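Local coordinates for beta-N-acetylhexosaminidase (Streptomyces plicatus, PDB 1JAK), which hydrolyses terminal N-acetylhexosamine residues from glycoconjugates as a family 20 glycoside hydrolase, probably by substrate-assisted catalysis, at residues A395-T405 against W414-D425. Numbering follows the deposited sequence.
Sequences ADRTYLDMKYT and WAGYVEVQRSYD. With IFG ((2R,3R,4S,5R)-2-acetamido-3,4-dihydroxy-5-hydroxymethyl-piperidine), chain F.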
loop_
_atom_site.group_PDB
_atom_site.type_symbol
_atom_site.label_atom_id
_atom_site.label_comp_id
_atom_site.label_asym_id
_atom_site.label_seq_id
_atom_site.Cartn_x
_atom_site.Cartn_y
_atom_site.Cartn_z
ATOM N N ALA A 395 -13.963 4.532 -3.923
ATOM C CA ALA A 395 -13.434 5.313 -5.037
ATOM C C ALA A 395 -13.512 6.821 -4.815
ATOM O O ALA A 395 -12.746 7.574 -5.415
ATOM C CB ALA A 395 -14.157 4.935 -6.330
ATOM N N ASP A 396 -14.435 7.265 -3.965
ATOM C CA ASP A 396 -14.565 8.688 -3.687
ATOM C C ASP A 396 -13.911 9.047 -2.352
ATOM O O ASP A 396 -14.232 10.072 -1.744
ATOM C CB ASP A 396 -16.046 9.107 -3.702
ATOM C CG ASP A 396 -16.881 8.384 -2.656
ATOM O OD1 ASP A 396 -16.427 7.358 -2.107
ATOM O OD2 ASP A 396 -18.015 8.846 -2.396
ATOM N N ARG A 397 -12.986 8.196 -1.911
ATOM C CA ARG A 397 -12.272 8.415 -0.656
ATOM C C ARG A 397 -10.776 8.118 -0.746
ATOM O O ARG A 397 -9.947 8.996 -0.503
ATOM C CB ARG A 397 -12.843 7.530 0.456
ATOM C CG ARG A 397 -14.317 7.719 0.746
ATOM C CD ARG A 397 -14.569 8.959 1.564
ATOM N NE ARG A 397 -15.989 9.101 1.875
ATOM C CZ ARG A 397 -16.486 10.031 2.680
ATOM N NH1 ARG A 397 -15.678 10.905 3.265
ATOM N NH2 ARG A 397 -17.797 10.097 2.889
ATOM N N THR A 398 -10.437 6.877 -1.091
ATOM C CA THR A 398 -9.034 6.469 -1.128
ATOM C C THR A 398 -8.390 6.169 -2.479
ATOM O O THR A 398 -7.275 5.643 -2.524
ATOM C CB THR A 398 -8.806 5.256 -0.207
ATOM O OG1 THR A 398 -9.430 4.096 -0.771
ATOM C CG2 THR A 398 -9.401 5.522 1.173
ATOM N N TYR A 399 -9.079 6.480 -3.572
ATOM C CA TYR A 399 -8.501 6.278 -4.897
ATOM C C TYR A 399 -7.588 7.483 -5.119
ATOM O O TYR A 399 -8.058 8.601 -5.350
ATOM C CB TYR A 399 -9.613 6.215 -5.952
ATOM C CG TYR A 399 -10.071 4.805 -6.252
ATOM C CD1 TYR A 399 -10.132 3.839 -5.244
ATOM C CD2 TYR A 399 -10.425 4.428 -7.548
ATOM C CE1 TYR A 399 -10.524 2.532 -5.522
ATOM C CE2 TYR A 399 -10.820 3.122 -7.837
ATOM C CZ TYR A 399 -10.861 2.180 -6.818
ATOM O OH TYR A 399 -11.207 0.882 -7.096
ATOM N N LEU A 400 -6.280 7.254 -5.030
ATOM C CA LEU A 400 -5.305 8.331 -5.164
ATOM C C LEU A 400 -5.168 8.941 -6.556
ATOM O O LEU A 400 -4.504 9.962 -6.718
ATOM C CB LEU A 400 -3.941 7.849 -4.655
ATOM C CG LEU A 400 -3.970 7.361 -3.201
ATOM C CD1 LEU A 400 -2.656 6.672 -2.863
ATOM C CD2 LEU A 400 -4.217 8.538 -2.252
ATOM N N ASP A 401 -5.788 8.319 -7.556
ATOM C CA ASP A 401 -5.740 8.852 -8.914
ATOM C C ASP A 401 -6.854 9.872 -9.129
ATOM O O ASP A 401 -6.897 10.536 -10.163
ATOM C CB ASP A 401 -5.885 7.722 -9.940
ATOM C CG ASP A 401 -7.230 7.022 -9.847
ATOM O OD1 ASP A 401 -7.626 6.643 -8.728
ATOM O OD2 ASP A 401 -7.889 6.843 -10.892
ATOM N N MET A 402 -7.756 10.003 -8.160
ATOM C CA MET A 402 -8.861 10.946 -8.313
ATOM C C MET A 402 -8.424 12.386 -8.056
ATOM O O MET A 402 -7.687 12.668 -7.112
ATOM C CB MET A 402 -10.020 10.574 -7.380
ATOM C CG MET A 402 -11.405 10.766 -8.005
ATOM S SD MET A 402 -11.666 9.757 -9.491
ATOM C CE MET A 402 -11.488 8.098 -8.813
ATOM N N LYS A 403 -8.870 13.294 -8.918
ATOM C CA LYS A 403 -8.527 14.706 -8.791
ATOM C C LYS A 403 -8.976 15.311 -7.467
ATOM O O LYS A 403 -10.010 14.933 -6.916
ATOM C CB LYS A 403 -9.159 15.508 -9.933
ATOM C CG LYS A 403 -8.589 15.198 -11.305
ATOM C CD LYS A 403 -9.244 16.074 -12.365
ATOM C CE LYS A 403 -8.687 15.777 -13.750
ATOM N NZ LYS A 403 -9.319 16.644 -14.786
ATOM N N TYR A 404 -8.192 16.266 -6.971
ATOM C CA TYR A 404 -8.503 16.961 -5.726
ATOM C C TYR A 404 -9.622 17.962 -5.998
ATOM O O TYR A 404 -10.529 18.144 -5.180
ATOM C CB TYR A 404 -7.283 17.729 -5.229
ATOM C CG TYR A 404 -6.072 16.875 -4.961
ATOM C CD1 TYR A 404 -5.971 16.122 -3.792
ATOM C CD2 TYR A 404 -5.009 16.845 -5.862
ATOM C CE1 TYR A 404 -4.836 15.364 -3.524
ATOM C CE2 TYR A 404 -3.871 16.090 -5.606
ATOM C CZ TYR A 404 -3.789 15.356 -4.434
ATOM O OH TYR A 404 -2.650 14.639 -4.154
ATOM N N THR A 405 -9.523 18.624 -7.147
ATOM C CA THR A 405 -10.499 19.615 -7.581
ATOM C C THR A 405 -10.557 19.580 -9.100
ATOM O O THR A 405 -9.779 18.874 -9.744
ATOM C CB THR A 405 -10.101 21.051 -7.168
ATOM O OG1 THR A 405 -8.969 21.474 -7.940
ATOM C CG2 THR A 405 -9.758 21.111 -5.688
ATOM N N TRP A 414 -14.270 10.804 -12.546
ATOM C CA TRP A 414 -15.527 10.065 -12.620
ATOM C C TRP A 414 -16.191 9.822 -11.263
ATOM O O TRP A 414 -17.411 9.671 -11.186
ATOM C CB TRP A 414 -15.321 8.727 -13.342
ATOM C CG TRP A 414 -14.440 7.765 -12.605
ATOM C CD1 TRP A 414 -13.087 7.614 -12.744
ATOM C CD2 TRP A 414 -14.849 6.831 -11.601
ATOM N NE1 TRP A 414 -12.631 6.638 -11.884
ATOM C CE2 TRP A 414 -13.692 6.142 -11.172
ATOM C CE3 TRP A 414 -16.084 6.508 -11.019
ATOM C CZ2 TRP A 414 -13.732 5.149 -10.186
ATOM C CZ3 TRP A 414 -16.126 5.519 -10.041
ATOM C CH2 TRP A 414 -14.954 4.851 -9.634
ATOM N N ALA A 415 -15.394 9.782 -10.198
ATOM C CA ALA A 415 -15.930 9.558 -8.858
ATOM C C ALA A 415 -16.082 10.883 -8.122
ATOM O O ALA A 415 -16.180 10.916 -6.889
ATOM C CB ALA A 415 -15.006 8.624 -8.069
ATOM N N GLY A 416 -16.118 11.971 -8.884
ATOM C CA GLY A 416 -16.230 13.289 -8.288
ATOM C C GLY A 416 -14.844 13.723 -7.857
ATOM O O GLY A 416 -13.856 13.110 -8.252
ATOM N N TYR A 417 -14.765 14.777 -7.051
ATOM C CA TYR A 417 -13.477 15.268 -6.577
ATOM C C TYR A 417 -13.244 14.796 -5.155
ATOM O O TYR A 417 -14.188 14.613 -4.388
ATOM C CB TYR A 417 -13.439 16.793 -6.675
ATOM C CG TYR A 417 -13.554 17.240 -8.108
ATOM C CD1 TYR A 417 -12.598 16.856 -9.043
ATOM C CD2 TYR A 417 -14.659 17.965 -8.553
ATOM C CE1 TYR A 417 -12.737 17.168 -10.388
ATOM C CE2 TYR A 417 -14.809 18.287 -9.905
ATOM C CZ TYR A 417 -13.842 17.879 -10.815
ATOM O OH TYR A 417 -13.971 18.169 -12.154
ATOM N N VAL A 418 -11.981 14.587 -4.805
ATOM C CA VAL A 418 -11.661 14.093 -3.476
ATOM C C VAL A 418 -10.536 14.882 -2.827
ATOM O O VAL A 418 -9.358 14.603 -3.053
ATOM C CB VAL A 418 -11.272 12.596 -3.542
ATOM C CG1 VAL A 418 -10.990 12.057 -2.143
ATOM C CG2 VAL A 418 -12.398 11.799 -4.201
ATOM N N GLU A 419 -10.905 15.886 -2.035
ATOM C CA GLU A 419 -9.910 16.686 -1.336
ATOM C C GLU A 419 -9.374 15.895 -0.151
ATOM O O GLU A 419 -9.847 14.798 0.152
ATOM C CB GLU A 419 -10.504 18.016 -0.860
ATOM C CG GLU A 419 -10.118 19.219 -1.727
ATOM C CD GLU A 419 -8.684 19.696 -1.501
ATOM O OE1 GLU A 419 -7.938 19.038 -0.746
ATOM O OE2 GLU A 419 -8.305 20.738 -2.083
ATOM N N VAL A 420 -8.385 16.464 0.518
ATOM C CA VAL A 420 -7.755 15.804 1.648
ATOM C C VAL A 420 -8.706 15.451 2.790
ATOM O O VAL A 420 -8.655 14.341 3.315
ATOM C CB VAL A 420 -6.595 16.659 2.179
ATOM C CG1 VAL A 420 -5.869 15.925 3.299
ATOM C CG2 VAL A 420 -5.635 16.969 1.036
ATOM N N GLN A 421 -9.584 16.371 3.175
ATOM C CA GLN A 421 -10.498 16.060 4.267
ATOM C C GLN A 421 -11.430 14.904 3.928
ATOM O O GLN A 421 -11.623 14.004 4.740
ATOM C CB GLN A 421 -11.327 17.284 4.682
ATOM C CG GLN A 421 -12.309 16.950 5.804
ATOM C CD GLN A 421 -13.009 18.162 6.394
ATOM O OE1 GLN A 421 -12.841 19.289 5.928
ATOM N NE2 GLN A 421 -13.807 17.927 7.429
ATOM N N ARG A 422 -12.003 14.913 2.728
ATOM C CA ARG A 422 -12.912 13.837 2.344
ATOM C C ARG A 422 -12.227 12.472 2.399
ATOM O O ARG A 422 -12.814 11.485 2.840
ATOM C CB ARG A 422 -13.466 14.062 0.931
ATOM C CG ARG A 422 -14.492 13.003 0.523
ATOM C CD ARG A 422 -14.999 13.199 -0.897
ATOM N NE ARG A 422 -16.060 12.246 -1.225
ATOM C CZ ARG A 422 -17.301 12.314 -0.752
ATOM N NH1 ARG A 422 -17.649 13.295 0.075
ATOM N NH2 ARG A 422 -18.197 11.400 -1.104
ATOM N N SER A 423 -10.976 12.420 1.960
ATOM C CA SER A 423 -10.230 11.169 1.951
ATOM C C SER A 423 -9.987 10.612 3.354
ATOM O O SER A 423 -9.949 9.400 3.548
ATOM C CB SER A 423 -8.887 11.376 1.242
ATOM O OG SER A 423 -8.172 10.159 1.138
ATOM N N TYR A 424 -9.846 11.508 4.325
ATOM C CA TYR A 424 -9.563 11.135 5.713
ATOM C C TYR A 424 -10.756 11.035 6.657
ATOM O O TYR A 424 -10.805 10.160 7.524
ATOM C CB TYR A 424 -8.579 12.155 6.306
ATOM C CG TYR A 424 -8.318 12.009 7.795
ATOM C CD1 TYR A 424 -7.387 11.088 8.271
ATOM C CD2 TYR A 424 -9.008 12.791 8.726
ATOM C CE1 TYR A 424 -7.141 10.947 9.637
ATOM C CE2 TYR A 424 -8.774 12.655 10.101
ATOM C CZ TYR A 424 -7.838 11.733 10.547
ATOM O OH TYR A 424 -7.582 11.601 11.894
ATOM N N ASP A 425 -11.715 11.934 6.477
ATOM C CA ASP A 425 -12.860 12.040 7.369
ATOM C C ASP A 425 -13.975 10.993 7.360
ATOM O O ASP A 425 -15.125 11.302 7.048
ATOM C CB ASP A 425 -13.465 13.437 7.209
ATOM C CG ASP A 425 -13.974 14.006 8.517
ATOM O OD1 ASP A 425 -13.759 13.371 9.574
ATOM O OD2 ASP A 425 -14.581 15.096 8.484
HETATM N N1 IFG F . -11.937 1.575 -12.058
HETATM C C2 IFG F . -11.068 0.451 -12.492
HETATM C C3 IFG F . -9.514 0.750 -12.492
HETATM C C4 IFG F . -9.153 2.175 -12.963
HETATM C C5 IFG F . -9.980 3.176 -12.153
HETATM C C6 IFG F . -9.711 4.646 -12.457
HETATM C C7 IFG F . -11.311 -0.618 -10.289
HETATM C C8 IFG F . -11.534 -1.767 -9.339
HETATM C C9 IFG F . -11.491 2.956 -12.302
HETATM N N2 IFG F . -11.338 -0.736 -11.650
HETATM O O7 IFG F . -11.110 0.476 -9.780
HETATM O O3 IFG F . -8.852 -0.203 -13.314
HETATM O O4 IFG F . -9.490 2.299 -14.344
HETATM O O6 IFG F . -10.101 5.480 -11.371
HETATM O O HOH W 1 -12.156 17.501 -14.108
#
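Met402 and Trp414 meet where two arms of one loop close beside the sugar pocket, a worked example of a binding residue that is also packed against its neighbours, since Trp414 takes part in both. Followed outward, Met402 CB lies near Val418 CG2, CG comes 3.4 Å from Gly416 O, and SD sits over the indole face of Trp414 in a Met-aromatic contact. CE lies over the same indole face, 3.6 Å from Trp414 NE1, and also touches Ala415 CB. Bends at chi2 (60°) and chi3 (61°) fold the chain back onto the ring. With that face packed by Met402, the indole edge meets the inhibitor: Trp414 NE1 donates to IFG O6 (2.8 Å), which in turn donates to Asp401 OD2.

Farther along, Arg422 runs extended from the helix to Asp396, its NH2 bridging to OD2 at 2.9 Å from above the carboxylate plane while its NE gives Asp396 O a weak bond. The guanidinium of Arg397 stacks on that of Arg422, planes 10° apart, and Asp370 forms a salt bridge with each, which probably offsets their like charges. A leucine in place of Arg422 would probably leave Asp396 without its salt-bridge mate and the Arg397 guanidinium without its stacking partner. Ser423 OG donates to Arg397 O (2.7 Å).

The whole follows strand 389-392 of the catalytic TIM barrel, with short helix 420-424 set against helices 465-474 and 482-490, and Leu400 resting on strand 440-447.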